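PDB 2YQU: 2-oxoglutarate dehydrogenase E3 component from Thermus thermophilus, which probably uses NAD(+) to reoxidise dihydrolipoyl groups carried on lysines of partner proteins, working through one bound FAD per subunit. Local coordinates for residues E192-E197 with T224-V229; A21-K26 with H323-F328; K387-A392 with G399-G404. All coordinates share one frame; numbering follows the deposited sequence.

Contact 1 (E192-E197 with T224-V229)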
ATOM      1  N   GLU A 192     -16.253 -17.783  19.193  1.00 18.41           N
ATOM      2  CA  GLU A 192     -15.369 -17.592  20.334  1.00 18.75           C
ATOM      3  C   GLU A 192     -14.116 -18.400  20.005  1.00 18.30           C
ATOM      4  O   GLU A 192     -14.181 -19.622  19.849  1.00 18.71           O
ATOM      5  CB  GLU A 192     -16.007 -18.100  21.630  1.00 19.44           C
ATOM      6  CG  GLU A 192     -17.288 -17.374  22.006  1.00 22.21           C
ATOM      7  CD  GLU A 192     -17.874 -17.817  23.338  1.00 26.03           C
ATOM      8  OE1 GLU A 192     -17.363 -18.785  23.942  1.00 27.69           O
ATOM      9  OE2 GLU A 192     -18.860 -17.190  23.779  1.00 28.47           O
ATOM     10  N   VAL A 193     -12.997 -17.710  19.854  1.00 17.66           N
ATOM     11  CA  VAL A 193     -11.769 -18.324  19.363  1.00 17.14           C
ATOM     12  C   VAL A 193     -10.707 -18.290  20.451  1.00 17.38           C
ATOM     13  O   VAL A 193     -10.476 -17.249  21.072  1.00 17.52           O
ATOM     14  CB  VAL A 193     -11.269 -17.612  18.088  1.00 16.98           C
ATOM     15  CG1 VAL A 193      -9.963 -18.240  17.586  1.00 16.96           C
ATOM     16  CG2 VAL A 193     -12.345 -17.656  17.011  1.00 16.50           C
ATOM     17  N   ILE A 194     -10.092 -19.449  20.688  1.00 16.84           N
ATOM     18  CA  ILE A 194      -8.989 -19.592  21.620  1.00 17.00           C
ATOM     19  C   ILE A 194      -7.786 -20.114  20.854  1.00 16.96           C
ATOM     20  O   ILE A 194      -7.900 -21.099  20.137  1.00 17.43           O
ATOM     21  CB  ILE A 194      -9.347 -20.594  22.745  1.00 16.91           C
ATOM     22  CG1 ILE A 194     -10.567 -20.102  23.528  1.00 17.38           C
ATOM     23  CG2 ILE A 194      -8.152 -20.802  23.663  1.00 17.12           C
ATOM     24  CD1 ILE A 194     -11.149 -21.143  24.485  1.00 18.31           C
ATOM     25  N   VAL A 195      -6.638 -19.469  21.025  1.00 16.98           N
ATOM     26  CA  VAL A 195      -5.409 -19.856  20.343  1.00 17.15           C
ATOM     27  C   VAL A 195      -4.433 -20.363  21.404  1.00 17.46           C
ATOM     28  O   VAL A 195      -4.164 -19.669  22.371  1.00 17.60           O
ATOM     29  CB  VAL A 195      -4.791 -18.661  19.581  1.00 17.26           C
ATOM     30  CG1 VAL A 195      -3.474 -19.052  18.919  1.00 17.95           C
ATOM     31  CG2 VAL A 195      -5.776 -18.116  18.550  1.00 17.25           C
ATOM     32  N   LEU A 196      -3.931 -21.584  21.222  1.00 17.77           N
ATOM     33  CA  LEU A 196      -2.989 -22.199  22.156  1.00 18.28           C
ATOM     34  C   LEU A 196      -1.631 -22.332  21.480  1.00 18.58           C
ATOM     35  O   LEU A 196      -1.540 -22.884  20.389  1.00 18.64           O
ATOM     36  CB  LEU A 196      -3.486 -23.584  22.563  1.00 18.60           C
ATOM     37  CG  LEU A 196      -4.911 -23.646  23.110  1.00 19.52           C
ATOM     38  CD1 LEU A 196      -5.372 -25.080  23.234  1.00 20.01           C
ATOM     39  CD2 LEU A 196      -4.983 -22.935  24.446  1.00 20.40           C
ATOM     40  N   GLU A 197      -0.584 -21.846  22.133  1.00 18.95           N
ATOM     41  CA  GLU A 197       0.774 -21.916  21.590  1.00 19.79           C
ATOM     42  C   GLU A 197       1.750 -22.356  22.682  1.00 20.50           C
ATOM     43  O   GLU A 197       1.704 -21.865  23.807  1.00 19.95           O
ATOM     44  CB  GLU A 197       1.161 -20.562  20.985  1.00 19.98           C
ATOM     45  CG  GLU A 197       2.607 -20.407  20.512  1.00 20.36           C
ATOM     46  CD  GLU A 197       3.092 -21.538  19.624  1.00 21.83           C
ATOM     47  OE1 GLU A 197       2.375 -21.922  18.683  1.00 23.81           O
ATOM     48  OE2 GLU A 197       4.205 -22.053  19.867  1.00 23.05           O
ATOM     49  N   THR A 224      -9.007 -15.203  22.582  1.00 18.38           N
ATOM     50  CA  THR A 224      -8.250 -15.641  23.743  1.00 18.91           C
ATOM     51  C   THR A 224      -6.939 -16.198  23.211  1.00 18.78           C
ATOM     52  O   THR A 224      -6.960 -17.058  22.339  1.00 19.21           O
ATOM     53  CB  THR A 224      -9.031 -16.707  24.507  1.00 18.89           C
ATOM     54  OG1 THR A 224     -10.201 -16.113  25.085  1.00 19.22           O
ATOM     55  CG2 THR A 224      -8.235 -17.238  25.695  1.00 19.56           C
ATOM     56  N   ILE A 225      -5.817 -15.665  23.685  1.00 19.05           N
ATOM     57  CA  ILE A 225      -4.484 -16.132  23.296  1.00 19.28           C
ATOM     58  C   ILE A 225      -3.751 -16.655  24.533  1.00 19.65           C
ATOM     59  O   ILE A 225      -3.558 -15.926  25.503  1.00 19.04           O
ATOM     60  CB  ILE A 225      -3.647 -14.985  22.667  1.00 19.70           C
ATOM     61  CG1 ILE A 225      -4.417 -14.250  21.559  1.00 20.36           C
ATOM     62  CG2 ILE A 225      -2.321 -15.515  22.131  1.00 19.90           C
ATOM     63  CD1 ILE A 225      -4.768 -15.100  20.376  1.00 21.98           C
ATOM     64  N   ARG A 226      -3.326 -17.912  24.487  1.00 19.63           N
ATOM     65  CA  ARG A 226      -2.633 -18.529  25.607  1.00 20.13           C
ATOM     66  C   ARG A 226      -1.329 -19.136  25.135  1.00 20.01           C
ATOM     67  O   ARG A 226      -1.322 -20.182  24.488  1.00 20.33           O
ATOM     68  CB  ARG A 226      -3.497 -19.600  26.252  1.00 20.21           C
ATOM     69  CG  ARG A 226      -4.801 -19.068  26.807  1.00 21.40           C
ATOM     70  CD  ARG A 226      -5.690 -20.152  27.334  1.00 22.38           C
ATOM     71  NE  ARG A 226      -5.053 -20.828  28.456  1.00 23.62           N
ATOM     72  CZ  ARG A 226      -5.514 -21.928  29.036  1.00 24.29           C
ATOM     73  NH1 ARG A 226      -6.631 -22.505  28.612  1.00 24.95           N
ATOM     74  NH2 ARG A 226      -4.850 -22.448  30.059  1.00 24.12           N
ATOM     75  N   THR A 227      -0.236 -18.469  25.463  1.00 20.02           N
ATOM     76  CA  THR A 227       1.098 -18.958  25.147  1.00 20.24           C
ATOM     77  C   THR A 227       1.659 -19.750  26.328  1.00 20.44           C
ATOM     78  O   THR A 227       1.073 -19.757  27.415  1.00 20.39           O
ATOM     79  CB  THR A 227       2.026 -17.789  24.796  1.00 20.29           C
ATOM     80  OG1 THR A 227       2.106 -16.876  25.900  1.00 20.31           O
ATOM     81  CG2 THR A 227       1.450 -16.963  23.643  1.00 20.38           C
ATOM     82  N   GLY A 228       2.785 -20.427  26.112  1.00 20.62           N
ATOM     83  CA  GLY A 228       3.399 -21.237  27.153  1.00 20.96           C
ATOM     84  C   GLY A 228       2.560 -22.431  27.593  1.00 21.21           C
ATOM     85  O   GLY A 228       2.662 -22.871  28.737  1.00 21.95           O
ATOM     86  N   VAL A 229       1.756 -22.967  26.676  1.00 21.41           N
ATOM     87  CA  VAL A 229       0.821 -24.051  26.962  1.00 21.13           C
ATOM     88  C   VAL A 229       1.111 -25.229  26.029  1.00 20.77           C
ATOM     89  O   VAL A 229       1.113 -25.078  24.809  1.00 20.48           O
ATOM     90  CB  VAL A 229      -0.637 -23.574  26.763  1.00 21.29           C
ATOM     91  CG1 VAL A 229      -1.620 -24.739  26.727  1.00 21.95           C
ATOM     92  CG2 VAL A 229      -1.019 -22.571  27.860  1.00 21.73           C
TER
HETATM   93  O   HOH W   1     -12.333 -16.710  23.425  1.00 24.36           O
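I194 pairs with T224, V195 with I225 and L196 with R226 as strands 192-196 and 224-226 run parallel, their axes 4.7 Å apart at the closest and 13° from aligned. T224 N donates to V193 O, V195 N to T224 O, R226 N to V195 O and E197 N to R226 O. Past the strands, G228 turns the chain with positive phi and V229 N closes back on E197 O at 3.1 Å; the N-H points straight at the oxygen but comes in tilted 31° from the carbonyl plane.

V195 and I225 share one face, side by side. I225 folds at its second torsion (chi2 -63°) and brings CD1 across to the neighbouring strand, 3.6 Å from V195 CB and 3.7 Å from V195 CG2. I194 and L196 lie on the other face with T224 and R226. There I194 CG1 lies 3.9 Å from T224 CB, and a water links the strands by giving a hydrogen to V193 O and bonding T224 OG1 at 2.8 Å, so V193 O is gripped twice. L196 CD2 rests on the aliphatic part of R226, 4.1 Å from its CD, while the guanidinium goes on to a salt bridge with E249.

E197, which binds NAD(+) although none is bound here, turns its carboxylate off the pair: OE1 takes the amide of G175 and OE2 that of M199. Two backbone amides thus hold the carboxylate in place.

Helix 208-221 makes the beta-alpha-beta crossover between these strands and packs on I225 through E215 and K219. Strand 240-245 covers the opposite face, L245 touching L196, R226 and V229. Strand 169-173 flanks 192-196, leaving 224-226 as the outermost strand of this parallel sheet.

Contact 2 (A21-K26 with H323-F328)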
ATOM      1  N   ALA A  21      10.291 -21.803 -19.798  1.00 16.82           N
ATOM      2  CA  ALA A  21       9.771 -21.644 -21.155  1.00 17.00           C
ATOM      3  C   ALA A  21      10.261 -20.339 -21.777  1.00 17.36           C
ATOM      4  O   ALA A  21      10.664 -20.321 -22.936  1.00 17.54           O
ATOM      5  CB  ALA A  21       8.250 -21.698 -21.163  1.00 17.34           C
ATOM      6  N   GLN A  22      10.231 -19.252 -21.008  1.00 17.25           N
ATOM      7  CA  GLN A  22      10.723 -17.956 -21.475  1.00 17.56           C
ATOM      8  C   GLN A  22      12.205 -18.001 -21.842  1.00 17.69           C
ATOM      9  O   GLN A  22      12.652 -17.267 -22.721  1.00 17.94           O
ATOM     10  CB  GLN A  22      10.485 -16.873 -20.419  1.00 17.46           C
ATOM     11  CG  GLN A  22       9.026 -16.513 -20.233  1.00 16.78           C
ATOM     12  CD  GLN A  22       8.807 -15.418 -19.191  1.00 17.50           C
ATOM     13  OE1 GLN A  22       9.730 -15.056 -18.452  1.00 18.18           O
ATOM     14  NE2 GLN A  22       7.587 -14.893 -19.138  1.00 18.04           N
ATOM     15  N   LEU A  23      12.957 -18.866 -21.172  1.00 17.93           N
ATOM     16  CA  LEU A  23      14.392 -19.012 -21.423  1.00 18.40           C
ATOM     17  C   LEU A  23      14.681 -19.949 -22.595  1.00 18.43           C
ATOM     18  O   LEU A  23      15.828 -20.084 -23.012  1.00 18.51           O
ATOM     19  CB  LEU A  23      15.100 -19.512 -20.159  1.00 18.73           C
ATOM     20  CG  LEU A  23      15.085 -18.499 -19.007  1.00 19.60           C
ATOM     21  CD1 LEU A  23      15.430 -19.177 -17.690  1.00 20.73           C
ATOM     22  CD2 LEU A  23      16.026 -17.343 -19.288  1.00 21.24           C
ATOM     23  N   GLY A  24      13.636 -20.583 -23.119  1.00 18.62           N
ATOM     24  CA  GLY A  24      13.735 -21.425 -24.298  1.00 18.54           C
ATOM     25  C   GLY A  24      13.783 -22.912 -24.020  1.00 18.65           C
ATOM     26  O   GLY A  24      14.072 -23.695 -24.918  1.00 18.52           O
ATOM     27  N   MET A  25      13.512 -23.305 -22.782  1.00 18.57           N
ATOM     28  CA  MET A  25      13.510 -24.712 -22.394  1.00 18.27           C
ATOM     29  C   MET A  25      12.212 -25.398 -22.820  1.00 18.08           C
ATOM     30  O   MET A  25      11.144 -24.776 -22.856  1.00 18.16           O
ATOM     31  CB  MET A  25      13.671 -24.849 -20.869  1.00 18.23           C
ATOM     32  CG  MET A  25      14.958 -24.254 -20.303  1.00 18.35           C
ATOM     33  SD  MET A  25      15.161 -24.639 -18.549  1.00 19.54           S
ATOM     34  CE  MET A  25      15.872 -26.264 -18.697  1.00 19.76           C
ATOM     35  N   LYS A  26      12.315 -26.685 -23.137  1.00 17.70           N
ATOM     36  CA  LYS A  26      11.146 -27.528 -23.353  1.00 17.80           C
ATOM     37  C   LYS A  26      10.794 -28.104 -22.001  1.00 17.31           C
ATOM     38  O   LYS A  26      11.586 -28.838 -21.421  1.00 16.36           O
ATOM     39  CB  LYS A  26      11.450 -28.659 -24.336  1.00 18.02           C
ATOM     40  CG  LYS A  26      10.294 -29.609 -24.557  1.00 19.82           C
ATOM     41  CD  LYS A  26      10.665 -30.746 -25.509  1.00 20.99           C
ATOM     42  CE  LYS A  26       9.481 -31.670 -25.776  1.00 22.90           C
ATOM     43  NZ  LYS A  26       9.930 -33.040 -26.220  1.00 23.81           N
ATOM     44  N   HIS A 323      19.659 -20.544 -13.363  1.00 18.75           N
ATOM     45  CA  HIS A 323      20.958 -21.190 -13.148  1.00 18.94           C
ATOM     46  C   HIS A 323      21.155 -22.347 -14.122  1.00 19.03           C
ATOM     47  O   HIS A 323      22.244 -22.531 -14.653  1.00 19.07           O
ATOM     48  CB  HIS A 323      21.099 -21.706 -11.722  1.00 18.74           C
ATOM     49  CG  HIS A 323      22.454 -22.261 -11.418  1.00 19.36           C
ATOM     50  ND1 HIS A 323      22.671 -23.596 -11.153  1.00 20.75           N
ATOM     51  CD2 HIS A 323      23.669 -21.667 -11.372  1.00 20.77           C
ATOM     52  CE1 HIS A 323      23.959 -23.795 -10.927  1.00 22.14           C
ATOM     53  NE2 HIS A 323      24.585 -22.638 -11.051  1.00 21.55           N
ATOM     54  N   MET A 324      20.098 -23.115 -14.349  1.00 19.11           N
ATOM     55  CA  MET A 324      20.128 -24.213 -15.316  1.00 19.42           C
ATOM     56  C   MET A 324      20.617 -23.722 -16.683  1.00 20.15           C
ATOM     57  O   MET A 324      21.485 -24.333 -17.295  1.00 20.46           O
ATOM     58  CB  MET A 324      18.733 -24.831 -15.484  1.00 19.17           C
ATOM     59  CG  MET A 324      18.250 -25.633 -14.306  1.00 18.74           C
ATOM     60  SD  MET A 324      16.508 -26.004 -14.457  1.00 17.71           S
ATOM     61  CE  MET A 324      16.096 -26.408 -12.767  1.00 17.90           C
ATOM     62  N   VAL A 325      20.056 -22.614 -17.150  1.00 21.06           N
ATOM     63  CA  VAL A 325      20.302 -22.139 -18.518  1.00 21.96           C
ATOM     64  C   VAL A 325      21.568 -21.276 -18.621  1.00 22.90           C
ATOM     65  O   VAL A 325      22.343 -21.425 -19.565  1.00 22.72           O
ATOM     66  CB  VAL A 325      19.071 -21.375 -19.057  1.00 22.15           C
ATOM     67  CG1 VAL A 325      19.350 -20.751 -20.438  1.00 22.28           C
ATOM     68  CG2 VAL A 325      17.858 -22.302 -19.120  1.00 21.96           C
ATOM     69  N   ARG A 326      21.777 -20.385 -17.652  1.00 23.59           N
ATOM     70  CA  ARG A 326      22.841 -19.377 -17.734  1.00 24.57           C
ATOM     71  C   ARG A 326      24.042 -19.635 -16.818  1.00 24.67           C
ATOM     72  O   ARG A 326      25.094 -19.019 -16.988  1.00 24.76           O
ATOM     73  CB  ARG A 326      22.274 -17.991 -17.422  1.00 24.92           C
ATOM     74  CG  ARG A 326      21.160 -17.529 -18.340  1.00 26.75           C
ATOM     75  CD  ARG A 326      20.371 -16.355 -17.778  1.00 29.22           C
ATOM     76  NE  ARG A 326      19.459 -15.764 -18.755  1.00 31.30           N
ATOM     77  CZ  ARG A 326      18.599 -14.784 -18.475  1.00 32.91           C
ATOM     78  NH1 ARG A 326      18.531 -14.266 -17.251  1.00 34.52           N
ATOM     79  NH2 ARG A 326      17.808 -14.312 -19.427  1.00 34.30           N
ATOM     80  N   GLY A 327      23.878 -20.515 -15.837  1.00 24.90           N
ATOM     81  CA  GLY A 327      24.947 -20.868 -14.918  1.00 25.26           C
ATOM     82  C   GLY A 327      25.092 -19.907 -13.750  1.00 25.59           C
ATOM     83  O   GLY A 327      26.047 -20.013 -12.979  1.00 25.60           O
ATOM     84  N   PHE A 328      24.141 -18.981 -13.625  1.00 26.06           N
ATOM     85  CA  PHE A 328      24.114 -17.998 -12.544  1.00 26.58           C
ATOM     86  C   PHE A 328      22.664 -17.752 -12.103  1.00 26.65           C
ATOM     87  O   PHE A 328      21.751 -17.646 -12.925  1.00 26.13           O
ATOM     88  CB  PHE A 328      24.749 -16.671 -12.991  1.00 26.93           C
ATOM     89  CG  PHE A 328      26.204 -16.782 -13.398  1.00 28.18           C
ATOM     90  CD1 PHE A 328      26.553 -17.097 -14.709  1.00 29.45           C
ATOM     91  CD2 PHE A 328      27.221 -16.543 -12.478  1.00 29.33           C
ATOM     92  CE1 PHE A 328      27.889 -17.184 -15.094  1.00 29.43           C
ATOM     93  CE2 PHE A 328      28.561 -16.634 -12.856  1.00 29.60           C
ATOM     94  CZ  PHE A 328      28.895 -16.951 -14.163  1.00 30.18           C
TER
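M324 meets M25 first, sulfur to methyl: M25 CE lies 4.3 Å from M324 SD. The M324 side chain starts out facing M25, then bends onto L4 and Y132. M25 touches the same two residues, so the methionines share that small apolar patch under the helix ends.

V325 comes next and carries the middle of the contact. Its CG1 is anti to the backbone N (chi1 175°), which leaves CG2 as the methyl that does the touching. CG2 lies 3.6 Å from M25 SD and 3.7 Å from M25 CG, valine and methionine lying alongside each other, head to tail. The same methyl is 4.1 Å from L23 CB, so one branch of V325 fits against both L23 and M25.

R326 closes the helix. Its chain, extended from CG to NE, crosses L23 at about a right angle and turns one face of the guanidinium to the leucine tip: L23 CD2 sits over that face, 3.3 Å above the plane, displaced toward the rim and nearest to R326 NH2 at 3.5 Å. R326 NH2 also comes close to R19, a like charge, and NH1 makes a long, weak ion pair with E322. G327 then leaves the helix with positive phi, its N bonded to H323 O.

The first segment ends its helix in a Schellman motif: G24, at positive phi, bonds through N to A21 O, and the turn presents L23 and M25 together. This is the packing of two helix C-termini in the FAD-binding part of the fold: helix 11-22 begins within what looks like a Rossmann-type GxGxxG turn, next to FAD-binding G12, and helix 310-326 starts at the FAD-binding A310.

Contact 3 (K387-A392 with G399-G404)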
ATOM      1  N   LYS A 387       9.027   0.096  12.199  1.00 14.43           N
ATOM      2  CA  LYS A 387      10.349   0.169  12.771  1.00 15.02           C
ATOM      3  C   LYS A 387      11.359  -0.167  11.675  1.00 15.05           C
ATOM      4  O   LYS A 387      11.222  -1.181  10.987  1.00 15.93           O
ATOM      5  CB  LYS A 387      10.422  -0.824  13.934  1.00 15.31           C
ATOM      6  CG  LYS A 387      11.789  -1.181  14.421  1.00 16.75           C
ATOM      7  CD  LYS A 387      11.738  -1.824  15.803  1.00 15.70           C
ATOM      8  CE  LYS A 387      11.532  -3.338  15.737  1.00 15.90           C
ATOM      9  NZ  LYS A 387      11.605  -3.980  17.098  1.00 15.97           N
ATOM     10  N   VAL A 388      12.349   0.700  11.497  1.00 14.90           N
ATOM     11  CA  VAL A 388      13.463   0.466  10.591  1.00 14.90           C
ATOM     12  C   VAL A 388      14.733   0.201  11.404  1.00 15.08           C
ATOM     13  O   VAL A 388      15.066   0.949  12.317  1.00 14.79           O
ATOM     14  CB  VAL A 388      13.675   1.664   9.642  1.00 15.06           C
ATOM     15  CG1 VAL A 388      14.973   1.508   8.821  1.00 14.51           C
ATOM     16  CG2 VAL A 388      12.467   1.843   8.726  1.00 14.84           C
ATOM     17  N   LEU A 389      15.427  -0.878  11.067  1.00 15.08           N
ATOM     18  CA  LEU A 389      16.705  -1.211  11.684  1.00 14.94           C
ATOM     19  C   LEU A 389      17.798  -0.897  10.674  1.00 15.22           C
ATOM     20  O   LEU A 389      17.754  -1.393   9.567  1.00 14.87           O
ATOM     21  CB  LEU A 389      16.732  -2.690  12.056  1.00 14.98           C
ATOM     22  CG  LEU A 389      15.528  -3.160  12.877  1.00 15.25           C
ATOM     23  CD1 LEU A 389      15.642  -4.620  13.234  1.00 15.58           C
ATOM     24  CD2 LEU A 389      15.382  -2.311  14.131  1.00 14.84           C
ATOM     25  N   ALA A 390      18.762  -0.061  11.043  1.00 15.36           N
ATOM     26  CA  ALA A 390      19.845   0.310  10.126  1.00 15.77           C
ATOM     27  C   ALA A 390      21.214   0.099  10.763  1.00 16.13           C
ATOM     28  O   ALA A 390      21.380   0.273  11.964  1.00 16.46           O
ATOM     29  CB  ALA A 390      19.693   1.751   9.699  1.00 15.77           C
ATOM     30  N   HIS A 391      22.203  -0.257   9.953  1.00 16.70           N
ATOM     31  CA  HIS A 391      23.535  -0.518  10.468  1.00 17.40           C
ATOM     32  C   HIS A 391      24.089   0.757  11.111  1.00 17.62           C
ATOM     33  O   HIS A 391      23.988   1.839  10.541  1.00 17.61           O
ATOM     34  CB  HIS A 391      24.450  -1.010   9.348  1.00 17.86           C
ATOM     35  CG  HIS A 391      25.680  -1.697   9.842  1.00 18.78           C
ATOM     36  ND1 HIS A 391      26.773  -1.004  10.315  1.00 19.52           N
ATOM     37  CD2 HIS A 391      25.982  -3.010   9.966  1.00 19.74           C
ATOM     38  CE1 HIS A 391      27.703  -1.862  10.696  1.00 19.64           C
ATOM     39  NE2 HIS A 391      27.248  -3.086  10.494  1.00 19.24           N
ATOM     40  N   ALA A 392      24.672   0.617  12.296  1.00 18.31           N
ATOM     41  CA  ALA A 392      25.147   1.760  13.082  1.00 18.84           C
ATOM     42  C   ALA A 392      26.255   2.544  12.387  1.00 19.67           C
ATOM     43  O   ALA A 392      26.382   3.751  12.577  1.00 20.10           O
ATOM     44  CB  ALA A 392      25.615   1.288  14.447  1.00 18.94           C
ATOM     45  N   GLY A 399      16.664  -4.294   8.299  1.00 14.31           N
ATOM     46  CA  GLY A 399      15.339  -4.875   8.405  1.00 14.20           C
ATOM     47  C   GLY A 399      14.253  -3.838   8.635  1.00 14.18           C
ATOM     48  O   GLY A 399      14.526  -2.755   9.125  1.00 13.81           O
ATOM     49  N   VAL A 400      13.024  -4.170   8.250  1.00 13.85           N
ATOM     50  CA  VAL A 400      11.871  -3.315   8.488  1.00 14.56           C
ATOM     51  C   VAL A 400      10.719  -4.177   8.997  1.00 14.38           C
ATOM     52  O   VAL A 400      10.480  -5.281   8.513  1.00 14.40           O
ATOM     53  CB  VAL A 400      11.452  -2.523   7.216  1.00 14.32           C
ATOM     54  CG1 VAL A 400      10.344  -1.513   7.547  1.00 14.68           C
ATOM     55  CG2 VAL A 400      12.660  -1.819   6.598  1.00 14.75           C
ATOM     56  N   HIS A 401      10.032  -3.683  10.014  1.00 14.72           N
ATOM     57  CA  HIS A 401       9.034  -4.466  10.719  1.00 15.42           C
ATOM     58  C   HIS A 401       7.885  -3.568  11.145  1.00 15.32           C
ATOM     59  O   HIS A 401       8.084  -2.407  11.489  1.00 15.60           O
ATOM     60  CB  HIS A 401       9.640  -5.099  11.969  1.00 15.86           C
ATOM     61  CG  HIS A 401      10.909  -5.858  11.729  1.00 18.56           C
ATOM     62  ND1 HIS A 401      11.140  -7.084  12.300  1.00 25.45           N
ATOM     63  CD2 HIS A 401      12.031  -5.556  11.034  1.00 21.75           C
ATOM     64  CE1 HIS A 401      12.339  -7.513  11.951  1.00 25.67           C
ATOM     65  NE2 HIS A 401      12.894  -6.613  11.165  1.00 20.47           N
ATOM     66  N   GLY A 402       6.677  -4.101  11.147  1.00 14.83           N
ATOM     67  CA  GLY A 402       5.559  -3.283  11.533  1.00 14.63           C
ATOM     68  C   GLY A 402       4.306  -4.036  11.846  1.00 14.36           C
ATOM     69  O   GLY A 402       4.184  -5.232  11.591  1.00 14.41           O
ATOM     70  N   ILE A 403       3.383  -3.302  12.437  1.00 14.11           N
ATOM     71  CA  ILE A 403       2.025  -3.756  12.649  1.00 13.55           C
ATOM     72  C   ILE A 403       1.099  -2.557  12.495  1.00 13.77           C
ATOM     73  O   ILE A 403       1.369  -1.482  13.036  1.00 13.10           O
ATOM     74  CB  ILE A 403       1.868  -4.429  14.030  1.00 13.84           C
ATOM     75  CG1 ILE A 403       0.411  -4.841  14.256  1.00 13.53           C
ATOM     76  CG2 ILE A 403       2.384  -3.526  15.161  1.00 13.72           C
ATOM     77  CD1 ILE A 403       0.214  -5.712  15.481  1.00 13.65           C
ATOM     78  N   GLY A 404       0.025  -2.744  11.743  1.00 13.61           N
ATOM     79  CA  GLY A 404      -0.933  -1.682  11.496  1.00 13.68           C
ATOM     80  C   GLY A 404      -1.736  -1.916  10.240  1.00 13.16           C
ATOM     81  O   GLY A 404      -1.484  -2.852   9.486  1.00 12.92           O
TER
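L389 starts its climb over G399 from CB, 3.7 Å from G399 O. With CG placed beside its own backbone N (chi1 -51°), the chain stays over the neighbouring strand: CG is 3.9 Å from G399 O, and CD1 reaches H401, 4.0 Å from NE2, where the two side chains cross at about a right angle. CD2 turns back along its own strand beside K387 CG and CD. Beyond the strands the leucine packs on E353 and L356. At G399, which lacks a side chain, the H401 ring crosses in, its edge toward G399 C.

The strands are antiparallel, 164° between their directions. L389 and G399 form one hydrogen-bonded pair: L389 N gives to G399 O at 2.8 Å, while the return bond from G399 N to L389 O is weak. K387 and H401 form another, bonded both ways. V388 and V400, the non-hydrogen-bonded pair between, put V388 CG2 4.1 Å from V400 CG1 on the opposite face.

The polar ends find partners elsewhere. H401 NE2 bonds Y351 O, which fixes the ring, and K387 NZ makes salt bridges with D207, E209 and E353, an acidic cluster likely to keep the lysine charged.

This hairpin lies within the dimerisation domain's antiparallel sheet, between strands 363-369 and 345-350. Helix 438-449 packs under V388 and V400; helix 353-359 touches L389, and helix 208-221 touches H401.

Overall arrangement
The three contacts sample three parts of the subunit: contact 1 the sheet that carries NAD(+)-binding E197, contact 2 the FAD-binding part and contact 3 the dimerisation domain. Contacts 1 and 2 lie on opposite sides of the chain's centre, their own centres 47 Å apart. Contacts 1 and 3 approach most closely, about 11 Å between nearest atoms, and helix 208-221 bridges them, touching I225 in one and H401 in the other. Contact 2 stands about 25 Å from contact 3 at the nearest atoms. FAD lies about 13 Å from the side chain of M324 in contact 2, and NAD(+)-binding V339 about 11 Å from that of H401 in contact 3.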